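Mucus binding protein (PDB 3I57) probably mediates attachment of the bacterium to mucus as a cell-wall-bound surface protein, one repeat of which also binds immunoglobulins. Local coordinates at residues A[75-88]-A[121-135]. Numbering follows the deposited sequence.
Sequences HHRENVDPNHSSAD and TRNGVLDDVTGIVAW
H75 meets D127 edge-on: ND1 of H75 donates to OD2 of D127 over 2.6 Å, the oxygen in the plane of the imidazole and using its syn lone pair, while ring and carboxylate planes stand 63° apart. V129 covers one face of the same ring in a CH-pi contact, its CB 3.9 Å from the centroid, and NE2 reaches D10. With CG anti to the backbone N (chi1 178°), the D127 carboxylate is brought up to H75, and its two oxygens then take different partners. OD2 also lies 3.5 Å from NH2 of R77, a salt bridge of charge alone because the oxygen lies well out of the guanidinium plane; E12 is the stronger partner of that arginine. OD1 accepts from V129 N, an Asx turn, and from T130 N, which widens it to an Asx motif in the bend between 124-127 and 133-135. A leucine in place of D127 would probably leave H75 ND1 without its acceptor and the bend without its side-chain clasp.

The pair is a worked example of one buried acidic side chain closing a turn while tying it to a neighbouring strand. Here strand 77-80 runs antiparallel to 124-127, pairing strand 67-80, much of it in the mucin-binding region, with strand 112-127 of the Muc B2-like region of this beta-grasp repeat. On the face carrying E78 and V80, V80 CG1 packs 3.7 Å from L126 CB, and E78 lies side by side with L126. The E78 carboxylate also meets that of D128, just past the strand end, OE1 of E78 to OD1 of D128 3.2 Å with their planes 78° apart, which may raise the proton affinity of one of them.

Past the D81-H84 turn, the chain folds back along the rim of W135. The carbonyl oxygens of D81 and H84 lie at the edge of the indole, one face of which is covered by V133 CG1, over its centre. S86 OG accepts from V133 N at 2.8 Å and donates to D88 OD1.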
ATOM      1  N   HIS A  75       4.607 -14.098  -1.112  1.00  6.76           N
ATOM      2  CA  HIS A  75       4.184 -13.081  -2.097  1.00  6.63           C
ATOM      3  C   HIS A  75       5.421 -12.291  -2.536  1.00  7.27           C
ATOM      4  O   HIS A  75       6.158 -11.800  -1.677  1.00  6.96           O
ATOM      5  CB  HIS A  75       3.197 -12.106  -1.459  1.00  6.43           C
ATOM      6  CG  HIS A  75       1.898 -12.719  -1.044  1.00  8.40           C
ATOM      7  ND1 HIS A  75       0.783 -11.958  -0.744  1.00  8.07           N
ATOM      8  CD2 HIS A  75       1.524 -14.015  -0.904  1.00  9.81           C
ATOM      9  CE1 HIS A  75      -0.213 -12.764  -0.417  1.00  8.03           C
ATOM     10  NE2 HIS A  75       0.213 -14.015  -0.501  1.00  8.74           N
ATOM     11  N   HIS A  76       5.661 -12.196  -3.836  1.00  7.57           N
ATOM     12  CA  HIS A  76       6.736 -11.348  -4.324  1.00  8.80           C
ATOM     13  C   HIS A  76       6.411  -9.866  -4.057  1.00  8.55           C
ATOM     14  O   HIS A  76       5.277  -9.417  -4.252  1.00  7.32           O
ATOM     15  CB  HIS A  76       7.006 -11.579  -5.821  1.00  8.72           C
ATOM     16  CG  HIS A  76       8.158 -10.771  -6.312  1.00 10.44           C
ATOM     17  ND1 HIS A  76       9.458 -11.032  -5.925  1.00 14.52           N
ATOM     18  CD2 HIS A  76       8.200  -9.619  -7.023  1.00 10.92           C
ATOM     19  CE1 HIS A  76      10.257 -10.116  -6.443  1.00 12.26           C
ATOM     20  NE2 HIS A  76       9.521  -9.254  -7.121  1.00 14.38           N
ATOM     21  N   ARG A  77       7.405  -9.120  -3.580  1.00  8.68           N
ATOM     22  CA  ARG A  77       7.241  -7.695  -3.302  1.00  9.04           C
ATOM     23  C   ARG A  77       8.261  -6.853  -4.037  1.00  9.86           C
ATOM     24  O   ARG A  77       9.361  -7.319  -4.344  1.00  9.94           O
ATOM     25  CB  ARG A  77       7.319  -7.438  -1.796  1.00  9.13           C
ATOM     26  CG  ARG A  77       6.098  -8.012  -1.050  1.00  8.73           C
ATOM     27  CD  ARG A  77       6.160  -7.864   0.466  1.00 11.01           C
ATOM     28  NE  ARG A  77       4.882  -8.282   1.036  1.00 14.10           N
ATOM     29  CZ  ARG A  77       4.576  -9.550   1.304  1.00 14.00           C
ATOM     30  NH1 ARG A  77       5.465 -10.505   1.070  1.00  8.86           N
ATOM     31  NH2 ARG A  77       3.386  -9.853   1.797  1.00 14.62           N
ATOM     32  N   GLU A  78       7.888  -5.612  -4.318  1.00 11.29           N
ATOM     33  CA  GLU A  78       8.794  -4.666  -4.948  1.00 12.37           C
ATOM     34  C   GLU A  78       8.539  -3.276  -4.370  1.00 12.07           C
ATOM     35  O   GLU A  78       7.399  -2.881  -4.127  1.00  9.55           O
ATOM     36  CB  GLU A  78       8.608  -4.658  -6.467  1.00 13.90           C
ATOM     37  CG  GLU A  78       7.167  -4.407  -6.913  1.00 19.93           C
ATOM     38  CD  GLU A  78       7.004  -4.375  -8.436  1.00 25.87           C
ATOM     39  OE1 GLU A  78       6.966  -5.473  -9.040  1.00 28.52           O
ATOM     40  OE2 GLU A  78       6.903  -3.257  -9.016  1.00 26.67           O
ATOM     41  N   ASN A  79       9.612  -2.539  -4.135  1.00 12.04           N
ATOM     42  CA  ASN A  79       9.455  -1.188  -3.639  1.00 12.36           C
ATOM     43  C   ASN A  79       8.902  -0.295  -4.740  1.00 11.55           C
ATOM     44  O   ASN A  79       9.361  -0.348  -5.892  1.00 11.45           O
ATOM     45  CB  ASN A  79      10.798  -0.618  -3.183  1.00 13.34           C
ATOM     46  CG  ASN A  79      11.487  -1.478  -2.155  1.00 15.42           C
ATOM     47  OD1 ASN A  79      10.871  -1.952  -1.214  1.00 16.10           O
ATOM     48  ND2 ASN A  79      12.802  -1.646  -2.314  1.00 21.16           N
ATOM     49  N   VAL A  80       7.923   0.533  -4.398  1.00 10.21           N
ATOM     50  CA  VAL A  80       7.349   1.461  -5.371  1.00  9.77           C
ATOM     51  C   VAL A  80       7.408   2.924  -4.910  1.00 10.02           C
ATOM     52  O   VAL A  80       7.572   3.219  -3.722  1.00  9.54           O
ATOM     53  CB  VAL A  80       5.863   1.094  -5.758  1.00  9.45           C
ATOM     54  CG1 VAL A  80       5.778  -0.292  -6.382  1.00  9.42           C
ATOM     55  CG2 VAL A  80       4.925   1.183  -4.524  1.00  8.75           C
ATOM     56  N   ASP A  81       7.282   3.826  -5.880  1.00 10.99           N
ATOM     57  CA  ASP A  81       7.349   5.256  -5.647  1.00 11.28           C
ATOM     58  C   ASP A  81       5.966   5.762  -5.186  1.00 10.82           C
ATOM     59  O   ASP A  81       4.975   5.053  -5.286  1.00  9.86           O
ATOM     60  CB  ASP A  81       7.818   5.960  -6.934  1.00 12.59           C
ATOM     61  CG  ASP A  81       9.254   5.546  -7.356  1.00 16.79           C
ATOM     62  OD1 ASP A  81      10.030   5.068  -6.496  1.00 22.24           O
ATOM     63  OD2 ASP A  81       9.632   5.695  -8.546  1.00 22.61           O
ATOM     64  N   PRO A  82       5.902   6.999  -4.673  1.00 11.19           N
ATOM     65  CA  PRO A  82       4.659   7.566  -4.183  1.00 11.01           C
ATOM     66  C   PRO A  82       3.556   7.680  -5.248  1.00 11.16           C
ATOM     67  O   PRO A  82       2.412   7.873  -4.900  1.00 10.97           O
ATOM     68  CB  PRO A  82       5.082   8.966  -3.706  1.00 11.37           C
ATOM     69  CG  PRO A  82       6.531   8.756  -3.239  1.00 11.56           C
ATOM     70  CD  PRO A  82       7.055   7.876  -4.394  1.00 10.68           C
ATOM     71  N   ASN A  83       3.889   7.584  -6.529  1.00 11.49           N
ATOM     72  CA  ASN A  83       2.869   7.766  -7.551  1.00 12.29           C
ATOM     73  C   ASN A  83       2.218   6.457  -7.923  1.00 11.82           C
ATOM     74  O   ASN A  83       1.357   6.417  -8.791  1.00 12.36           O
ATOM     75  CB  ASN A  83       3.443   8.410  -8.815  1.00 13.76           C
ATOM     76  CG  ASN A  83       4.230   9.661  -8.511  1.00 17.93           C
ATOM     77  OD1 ASN A  83       5.446   9.714  -8.740  1.00 24.45           O
ATOM     78  ND2 ASN A  83       3.562  10.656  -7.944  1.00 18.96           N
ATOM     79  N   HIS A  84       2.630   5.384  -7.280  1.00 10.55           N
ATOM     80  CA  HIS A  84       2.146   4.073  -7.712  1.00 11.07           C
ATOM     81  C   HIS A  84       0.713   3.838  -7.239  1.00 10.89           C
ATOM     82  O   HIS A  84       0.335   4.271  -6.148  1.00 10.56           O
ATOM     83  CB  HIS A  84       3.084   2.972  -7.230  1.00 10.79           C
ATOM     84  CG  HIS A  84       2.888   1.666  -7.942  1.00 10.37           C
ATOM     85  ND1 HIS A  84       3.804   1.155  -8.838  1.00 11.49           N
ATOM     86  CD2 HIS A  84       1.877   0.773  -7.887  1.00  7.70           C
ATOM     87  CE1 HIS A  84       3.368  -0.010  -9.298  1.00  6.87           C
ATOM     88  NE2 HIS A  84       2.203  -0.266  -8.732  1.00 10.40           N
ATOM     89  N   SER A  85      -0.090   3.174  -8.065  1.00 10.39           N
ATOM     90  CA  SER A  85      -1.462   2.865  -7.667  1.00 11.13           C
ATOM     91  C   SER A  85      -1.473   1.611  -6.788  1.00 10.10           C
ATOM     92  O   SER A  85      -0.490   0.864  -6.738  1.00  9.72           O
ATOM     93  CB  SER A  85      -2.370   2.669  -8.884  1.00 11.11           C
ATOM     94  OG  SER A  85      -1.912   1.584  -9.675  1.00 15.07           O
ATOM     95  N   SER A  86      -2.573   1.427  -6.075  1.00  8.94           N
ATOM     96  CA  SER A  86      -2.786   0.270  -5.220  1.00  9.07           C
ATOM     97  C   SER A  86      -4.205  -0.252  -5.380  1.00  9.08           C
ATOM     98  O   SER A  86      -5.178   0.508  -5.460  1.00  9.67           O
ATOM     99  CB  SER A  86      -2.540   0.651  -3.759  1.00  6.87           C
ATOM    100  OG  SER A  86      -2.813  -0.443  -2.888  1.00  7.43           O
ATOM    101  N   ALA A  87      -4.314  -1.568  -5.409  1.00  9.21           N
ATOM    102  CA  ALA A  87      -5.568  -2.221  -5.672  1.00 10.20           C
ATOM    103  C   ALA A  87      -6.626  -1.920  -4.602  1.00 11.34           C
ATOM    104  O   ALA A  87      -7.821  -2.063  -4.864  1.00 12.29           O
ATOM    105  CB  ALA A  87      -5.332  -3.744  -5.813  1.00  9.62           C
ATOM    106  N   ASP A  88      -6.205  -1.521  -3.399  1.00 11.35           N
ATOM    107  CA  ASP A  88      -7.158  -1.136  -2.354  1.00 11.56           C
ATOM    108  C   ASP A  88      -7.473   0.361  -2.376  1.00 12.01           C
ATOM    109  O   ASP A  88      -8.103   0.875  -1.451  1.00 12.96           O
ATOM    110  CB  ASP A  88      -6.701  -1.589  -0.957  1.00 11.65           C
ATOM    111  CG  ASP A  88      -5.449  -0.874  -0.478  1.00 11.57           C
ATOM    112  OD1 ASP A  88      -4.848  -0.097  -1.273  1.00 12.83           O
ATOM    113  OD2 ASP A  88      -5.057  -1.110   0.690  1.00 11.71           O
ATOM    114  N   THR A 121       4.266  12.947   0.662  1.00  5.91           N
ATOM    115  CA  THR A 121       4.464  11.736  -0.127  1.00  6.55           C
ATOM    116  C   THR A 121       4.943  10.609   0.767  1.00  6.37           C
ATOM    117  O   THR A 121       5.496  10.839   1.840  1.00  7.57           O
ATOM    118  CB  THR A 121       5.524  11.912  -1.259  1.00  5.91           C
ATOM    119  OG1 THR A 121       6.836  12.088  -0.685  1.00  7.15           O
ATOM    120  CG2 THR A 121       5.196  13.088  -2.110  1.00  6.07           C
ATOM    121  N   ARG A 122       4.715   9.389   0.315  1.00  7.15           N
ATOM    122  CA  ARG A 122       5.204   8.212   1.047  1.00  7.83           C
ATOM    123  C   ARG A 122       5.500   7.118   0.025  1.00  8.30           C
ATOM    124  O   ARG A 122       4.750   6.959  -0.959  1.00  7.92           O
ATOM    125  CB  ARG A 122       4.192   7.765   2.111  1.00  7.46           C
ATOM    126  CG  ARG A 122       2.807   7.330   1.567  1.00  7.24           C
ATOM    127  CD  ARG A 122       1.820   7.077   2.687  1.00  5.33           C
ATOM    128  NE  ARG A 122       0.486   6.780   2.163  1.00  8.63           N
ATOM    129  CZ  ARG A 122      -0.535   6.389   2.921  1.00  8.91           C
ATOM    130  NH1 ARG A 122      -0.367   6.217   4.230  1.00  7.53           N
ATOM    131  NH2 ARG A 122      -1.717   6.145   2.369  1.00  8.98           N
ATOM    132  N   ASN A 123       6.618   6.417   0.220  1.00  8.50           N
ATOM    133  CA  ASN A 123       6.928   5.266  -0.610  1.00  9.20           C
ATOM    134  C   ASN A 123       6.225   4.067  -0.051  1.00  8.16           C
ATOM    135  O   ASN A 123       5.719   4.111   1.047  1.00  9.13           O
ATOM    136  CB  ASN A 123       8.433   5.011  -0.661  1.00  9.85           C
ATOM    137  CG  ASN A 123       9.112   5.991  -1.571  1.00 13.46           C
ATOM    138  OD1 ASN A 123       9.612   5.633  -2.646  1.00 16.91           O
ATOM    139  ND2 ASN A 123       9.058   7.241  -1.198  1.00 11.96           N
ATOM    140  N   GLY A 124       6.196   2.997  -0.815  1.00  8.78           N
ATOM    141  CA  GLY A 124       5.539   1.790  -0.345  1.00  8.06           C
ATOM    142  C   GLY A 124       6.168   0.547  -0.948  1.00  7.50           C
ATOM    143  O   GLY A 124       7.153   0.610  -1.685  1.00  6.34           O
ATOM    144  N   VAL A 125       5.600  -0.597  -0.572  1.00  7.13           N
ATOM    145  CA  VAL A 125       6.037  -1.878  -1.078  1.00  8.12           C
ATOM    146  C   VAL A 125       4.798  -2.576  -1.632  1.00  7.19           C
ATOM    147  O   VAL A 125       3.820  -2.821  -0.898  1.00  7.64           O
ATOM    148  CB  VAL A 125       6.545  -2.726   0.047  1.00  8.27           C
ATOM    149  CG1 VAL A 125       6.803  -4.147  -0.443  1.00  9.81           C
ATOM    150  CG2 VAL A 125       7.811  -2.088   0.681  1.00  9.24           C
ATOM    151  N   LEU A 126       4.865  -2.910  -2.915  1.00  7.88           N
ATOM    152  CA  LEU A 126       3.754  -3.505  -3.624  1.00  7.81           C
ATOM    153  C   LEU A 126       3.843  -5.017  -3.468  1.00  7.52           C
ATOM    154  O   LEU A 126       4.914  -5.604  -3.582  1.00  7.56           O
ATOM    155  CB  LEU A 126       3.808  -3.134  -5.102  1.00  8.43           C
ATOM    156  CG  LEU A 126       2.913  -3.947  -6.015  1.00  8.76           C
ATOM    157  CD1 LEU A 126       1.451  -3.582  -5.787  1.00 10.00           C
ATOM    158  CD2 LEU A 126       3.374  -3.735  -7.476  1.00  6.81           C
ATOM    159  N   ASP A 127       2.707  -5.613  -3.137  1.00  6.55           N
ATOM    160  CA  ASP A 127       2.569  -7.064  -3.076  1.00  6.93           C
ATOM    161  C   ASP A 127       2.050  -7.480  -4.442  1.00  6.99           C
ATOM    162  O   ASP A 127       0.933  -7.142  -4.810  1.00  7.52           O
ATOM    163  CB  ASP A 127       1.557  -7.384  -1.976  1.00  6.70           C
ATOM    164  CG  ASP A 127       1.278  -8.896  -1.822  1.00  8.42           C
ATOM    165  OD1 ASP A 127       1.332  -9.623  -2.824  1.00  7.50           O
ATOM    166  OD2 ASP A 127       0.960  -9.332  -0.695  1.00  9.68           O
ATOM    167  N   ASP A 128       2.884  -8.184  -5.197  1.00  7.29           N
ATOM    168  CA  ASP A 128       2.547  -8.583  -6.538  1.00  7.92           C
ATOM    169  C   ASP A 128       1.371  -9.558  -6.612  1.00  7.29           C
ATOM    170  O   ASP A 128       0.742  -9.665  -7.671  1.00  7.36           O
ATOM    171  CB  ASP A 128       3.765  -9.200  -7.216  1.00  7.84           C
ATOM    172  CG  ASP A 128       4.749  -8.172  -7.737  1.00 10.88           C
ATOM    173  OD1 ASP A 128       4.418  -6.962  -7.882  1.00  9.59           O
ATOM    174  OD2 ASP A 128       5.878  -8.615  -8.030  1.00 14.10           O
ATOM    175  N   VAL A 129       1.077 -10.278  -5.525  1.00  6.34           N
ATOM    176  CA  VAL A 129      -0.053 -11.237  -5.560  1.00  6.87           C
ATOM    177  C   VAL A 129      -1.395 -10.520  -5.453  1.00  7.29           C
ATOM    178  O   VAL A 129      -2.345 -10.839  -6.177  1.00  7.53           O
ATOM    179  CB  VAL A 129       0.022 -12.265  -4.435  1.00  6.35           C
ATOM    180  CG1 VAL A 129      -1.317 -13.032  -4.332  1.00  7.46           C
ATOM    181  CG2 VAL A 129       1.188 -13.232  -4.683  1.00  7.37           C
ATOM    182  N   THR A 130      -1.460  -9.555  -4.546  1.00  7.05           N
ATOM    183  CA  THR A 130      -2.703  -8.846  -4.263  1.00  7.37           C
ATOM    184  C   THR A 130      -2.860  -7.534  -5.050  1.00  7.55           C
ATOM    185  O   THR A 130      -3.982  -7.034  -5.187  1.00  9.08           O
ATOM    186  CB  THR A 130      -2.843  -8.543  -2.774  1.00  7.33           C
ATOM    187  OG1 THR A 130      -1.792  -7.654  -2.385  1.00  6.27           O
ATOM    188  CG2 THR A 130      -2.737  -9.848  -1.941  1.00  9.32           C
ATOM    189  N   GLY A 131      -1.773  -6.977  -5.576  1.00  7.64           N
ATOM    190  CA  GLY A 131      -1.832  -5.632  -6.176  1.00  7.84           C
ATOM    191  C   GLY A 131      -1.903  -4.466  -5.197  1.00  7.25           C
ATOM    192  O   GLY A 131      -1.983  -3.298  -5.599  1.00  7.81           O
ATOM    193  N   ILE A 132      -1.827  -4.772  -3.917  1.00  8.01           N
ATOM    194  CA  ILE A 132      -1.936  -3.774  -2.851  1.00  8.10           C
ATOM    195  C   ILE A 132      -0.566  -3.259  -2.434  1.00  8.01           C
ATOM    196  O   ILE A 132       0.385  -4.040  -2.227  1.00  7.17           O
ATOM    197  CB  ILE A 132      -2.651  -4.354  -1.618  1.00  8.47           C
ATOM    198  CG1 ILE A 132      -4.022  -4.920  -2.019  1.00  8.02           C
ATOM    199  CG2 ILE A 132      -2.739  -3.312  -0.445  1.00  8.08           C
ATOM    200  CD1 ILE A 132      -4.742  -5.716  -0.872  1.00  5.19           C
ATOM    201  N   VAL A 133      -0.456  -1.932  -2.312  1.00  6.73           N
ATOM    202  CA  VAL A 133       0.770  -1.352  -1.799  1.00  6.84           C
ATOM    203  C   VAL A 133       0.635  -1.168  -0.293  1.00  6.78           C
ATOM    204  O   VAL A 133      -0.333  -0.566   0.173  1.00  7.11           O
ATOM    205  CB  VAL A 133       1.009   0.047  -2.403  1.00  6.56           C
ATOM    206  CG1 VAL A 133       2.255   0.680  -1.793  1.00  5.93           C
ATOM    207  CG2 VAL A 133       1.192  -0.056  -3.932  1.00  8.72           C
ATOM    208  N   ALA A 134       1.604  -1.683   0.460  1.00  6.43           N
ATOM    209  CA  ALA A 134       1.770  -1.329   1.859  1.00  7.38           C
ATOM    210  C   ALA A 134       2.564  -0.044   1.913  1.00  7.40           C
ATOM    211  O   ALA A 134       3.774  -0.042   1.666  1.00  7.46           O
ATOM    212  CB  ALA A 134       2.512  -2.442   2.604  1.00  8.06           C
ATOM    213  N   TRP A 135       1.888   1.055   2.253  1.00  6.90           N
ATOM    214  CA  TRP A 135       2.548   2.361   2.249  1.00  7.28           C
ATOM    215  C   TRP A 135       3.361   2.571   3.513  1.00  7.49           C
ATOM    216  O   TRP A 135       2.897   2.245   4.591  1.00  9.11           O
ATOM    217  CB  TRP A 135       1.512   3.486   2.105  1.00  6.28           C
ATOM    218  CG  TRP A 135       0.839   3.440   0.755  1.00  7.03           C
ATOM    219  CD1 TRP A 135      -0.452   3.043   0.475  1.00  6.32           C
ATOM    220  CD2 TRP A 135       1.440   3.768  -0.506  1.00  7.22           C
ATOM    221  NE1 TRP A 135      -0.675   3.112  -0.871  1.00  7.60           N
ATOM    222  CE2 TRP A 135       0.466   3.543  -1.501  1.00  6.18           C
ATOM    223  CE3 TRP A 135       2.712   4.225  -0.888  1.00  6.12           C
ATOM    224  CZ2 TRP A 135       0.708   3.791  -2.850  1.00  6.84           C
ATOM    225  CZ3 TRP A 135       2.958   4.459  -2.223  1.00  4.32           C
ATOM    226  CH2 TRP A 135       1.963   4.230  -3.194  1.00  5.74           C
TER
HETATM  227  O   HOH W   1       1.830  -7.443   1.986  1.00 27.74           O
HETATM  228  O   HOH W   2      -2.786  -0.213   1.431  1.00 24.70           O